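Local coordinates for universal stress protein (Burkholderia pseudomallei, PDB 4WNY) that belongs to the universal stress protein A family and probably takes part in stress response, though its precise activity is not established, at residues Y6-V11 with R109-S114. Residues are numbered along the deposited sequence; the frame is centred on the assembly and turned at random.
Sequences YSIILV and REIGAS
I8 and S114 are joined by the one backbone hydrogen bond of the contact: S114 N lies 3.1 Å from I8 O, with an N-H...O angle of 163°. A113 approaches the same oxygen through its CA at 3.6 Å, a bent CA-H...O contact (133° at the hydrogen) that supplements the bond. I8 O is therefore met by two successive residues of 109-114.

Around this polar point the side chains meet through methyl and methylene contacts. With its CG2 anti to the backbone N, I8 brings that methyl within 4.0 Å of I111 CG2, while its CD1 comes alongside the carbonyl oxygens of I111 and G112. L10 points to the same face as I8, two residues along the strand. Its CB meets A113 CB at 3.9 Å, and its CD1 reaches I111 CD1 at 4.1 Å, the two side chains crossing at about a right angle. I111 thus splits its branches, CG2 to I8 and CD1 to L10, and A113 CB lies against L10 CB, with I8 CG2 a little farther off.

What positions these groups is the turn after helix 100-111. G112 leaves helical geometry with positive phi (95°), a backbone conformation suited to glycine, which ends the helix. S114 OG lies 3.5 Å from I8 O and near Y6 CA, and its hydrogen bond goes to M5 O, which ties the turn to the chain entering strand 8-13. Further out, L10 pairs through its backbone with L115 and V117, I9 with R36 and V38, and I111 also touches V38.

The bond from S114 to I8 thus lies just ahead of the parallel pairing of L10 with L115 and V117, with strand 8-13 at the centre of the sheet and 115-120 next to it, in the 3-2-1-4-5 order of the Rossmann-like alpha/beta fold of universal stress proteins.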
loop_
_atom_site.group_PDB
_atom_site.type_symbol
_atom_site.label_atom_id
_atom_site.label_comp_id
_atom_site.label_asym_id
_atom_site.label_seq_id
_atom_site.Cartn_x
_atom_site.Cartn_y
_atom_site.Cartn_z
ATOM N N TYR A 6 9.042 -0.998 8.446
ATOM C CA TYR A 6 8.336 -2.141 7.896
ATOM C C TYR A 6 8.706 -3.413 8.645
ATOM O O TYR A 6 8.686 -4.495 8.072
ATOM C CB TYR A 6 8.646 -2.298 6.408
ATOM C CG TYR A 6 8.319 -1.076 5.582
ATOM C CD1 TYR A 6 7.002 -0.748 5.287
ATOM C CD2 TYR A 6 9.325 -0.254 5.093
ATOM C CE1 TYR A 6 6.696 0.368 4.532
ATOM C CE2 TYR A 6 9.029 0.865 4.336
ATOM C CZ TYR A 6 7.713 1.170 4.058
ATOM O OH TYR A 6 7.407 2.281 3.304
ATOM N N SER A 7 9.042 -3.275 9.924
ATOM C CA SER A 7 9.476 -4.408 10.737
ATOM C C SER A 7 8.357 -5.418 10.967
ATOM O O SER A 7 8.592 -6.627 10.962
ATOM C CB SER A 7 10.013 -3.922 12.083
ATOM O OG SER A 7 9.023 -3.187 12.783
ATOM N N ILE A 8 7.143 -4.917 11.175
ATOM C CA ILE A 8 5.996 -5.781 11.424
ATOM C C ILE A 8 4.845 -5.482 10.467
ATOM O O ILE A 8 4.282 -4.386 10.470
ATOM C CB ILE A 8 5.500 -5.647 12.877
ATOM C CG1 ILE A 8 6.569 -6.153 13.850
ATOM C CG2 ILE A 8 4.202 -6.416 13.070
ATOM C CD1 ILE A 8 6.244 -5.893 15.307
ATOM N N ILE A 9 4.500 -6.471 9.648
ATOM C CA ILE A 9 3.461 -6.305 8.640
ATOM C C ILE A 9 2.196 -7.078 8.994
ATOM O O ILE A 9 2.253 -8.252 9.360
ATOM C CB ILE A 9 3.943 -6.768 7.255
ATOM C CG1 ILE A 9 5.296 -6.134 6.917
ATOM C CG2 ILE A 9 2.904 -6.439 6.196
ATOM C CD1 ILE A 9 5.896 -6.641 5.623
ATOM N N LEU A 10 1.052 -6.412 8.873
ATOM C CA LEU A 10 -0.238 -7.038 9.130
ATOM C C LEU A 10 -0.991 -7.248 7.818
ATOM O O LEU A 10 -1.085 -6.336 7.000
ATOM C CB LEU A 10 -1.059 -6.178 10.098
ATOM C CG LEU A 10 -2.360 -6.723 10.698
ATOM C CD1 LEU A 10 -2.640 -6.043 12.027
ATOM C CD2 LEU A 10 -3.536 -6.520 9.758
ATOM N N VAL A 11 -1.523 -8.452 7.622
ATOM C CA VAL A 11 -2.329 -8.754 6.441
ATOM C C VAL A 11 -3.681 -9.344 6.851
ATOM O O VAL A 11 -3.748 -10.292 7.635
ATOM C CB VAL A 11 -1.591 -9.720 5.480
ATOM C CG1 VAL A 11 -1.048 -10.922 6.232
ATOM C CG2 VAL A 11 -2.501 -10.156 4.336
ATOM N N ARG A 109 -2.468 -1.376 16.215
ATOM C CA ARG A 109 -1.947 -0.612 17.345
ATOM C C ARG A 109 -1.384 -1.519 18.433
ATOM O O ARG A 109 -0.290 -1.287 18.943
ATOM C CB ARG A 109 -3.043 0.279 17.933
ATOM C CG ARG A 109 -3.197 1.620 17.241
ATOM C CD ARG A 109 -4.642 2.081 17.280
ATOM N NE ARG A 109 -5.273 1.783 18.563
ATOM C CZ ARG A 109 -6.580 1.863 18.787
ATOM N NH1 ARG A 109 -7.400 2.231 17.813
ATOM N NH2 ARG A 109 -7.069 1.571 19.984
ATOM N N GLU A 110 -2.142 -2.554 18.782
ATOM C CA GLU A 110 -1.761 -3.458 19.861
ATOM C C GLU A 110 -0.614 -4.385 19.465
ATOM O O GLU A 110 0.228 -4.726 20.293
ATOM C CB GLU A 110 -2.973 -4.278 20.305
ATOM C CG GLU A 110 -4.131 -3.436 20.818
ATOM C CD GLU A 110 -5.375 -4.258 21.090
ATOM O OE1 GLU A 110 -6.362 -3.694 21.609
ATOM O OE2 GLU A 110 -5.367 -5.469 20.783
ATOM N N ILE A 111 -0.587 -4.794 18.201
ATOM C CA ILE A 111 0.476 -5.662 17.705
ATOM C C ILE A 111 1.748 -4.854 17.453
ATOM O O ILE A 111 2.863 -5.345 17.638
ATOM C CB ILE A 111 0.040 -6.394 16.413
ATOM C CG1 ILE A 111 -1.024 -7.446 16.738
ATOM C CG2 ILE A 111 1.226 -7.048 15.721
ATOM C CD1 ILE A 111 -1.701 -8.028 15.515
ATOM N N GLY A 112 1.572 -3.599 17.057
ATOM C CA GLY A 112 2.699 -2.735 16.761
ATOM C C GLY A 112 3.010 -2.739 15.280
ATOM O O GLY A 112 4.135 -2.458 14.868
ATOM N N ALA A 113 2.002 -3.064 14.476
ATOM C CA ALA A 113 2.159 -3.102 13.030
ATOM C C ALA A 113 2.398 -1.705 12.474
ATOM O O ALA A 113 1.782 -0.734 12.915
ATOM C CB ALA A 113 0.936 -3.730 12.377
ATOM N N SER A 114 3.303 -1.611 11.508
ATOM C CA SER A 114 3.593 -0.346 10.851
ATOM C C SER A 114 3.055 -0.356 9.424
ATOM O O SER A 114 3.243 0.598 8.668
ATOM C CB SER A 114 5.096 -0.074 10.857
ATOM O OG SER A 114 5.815 -1.191 10.361
#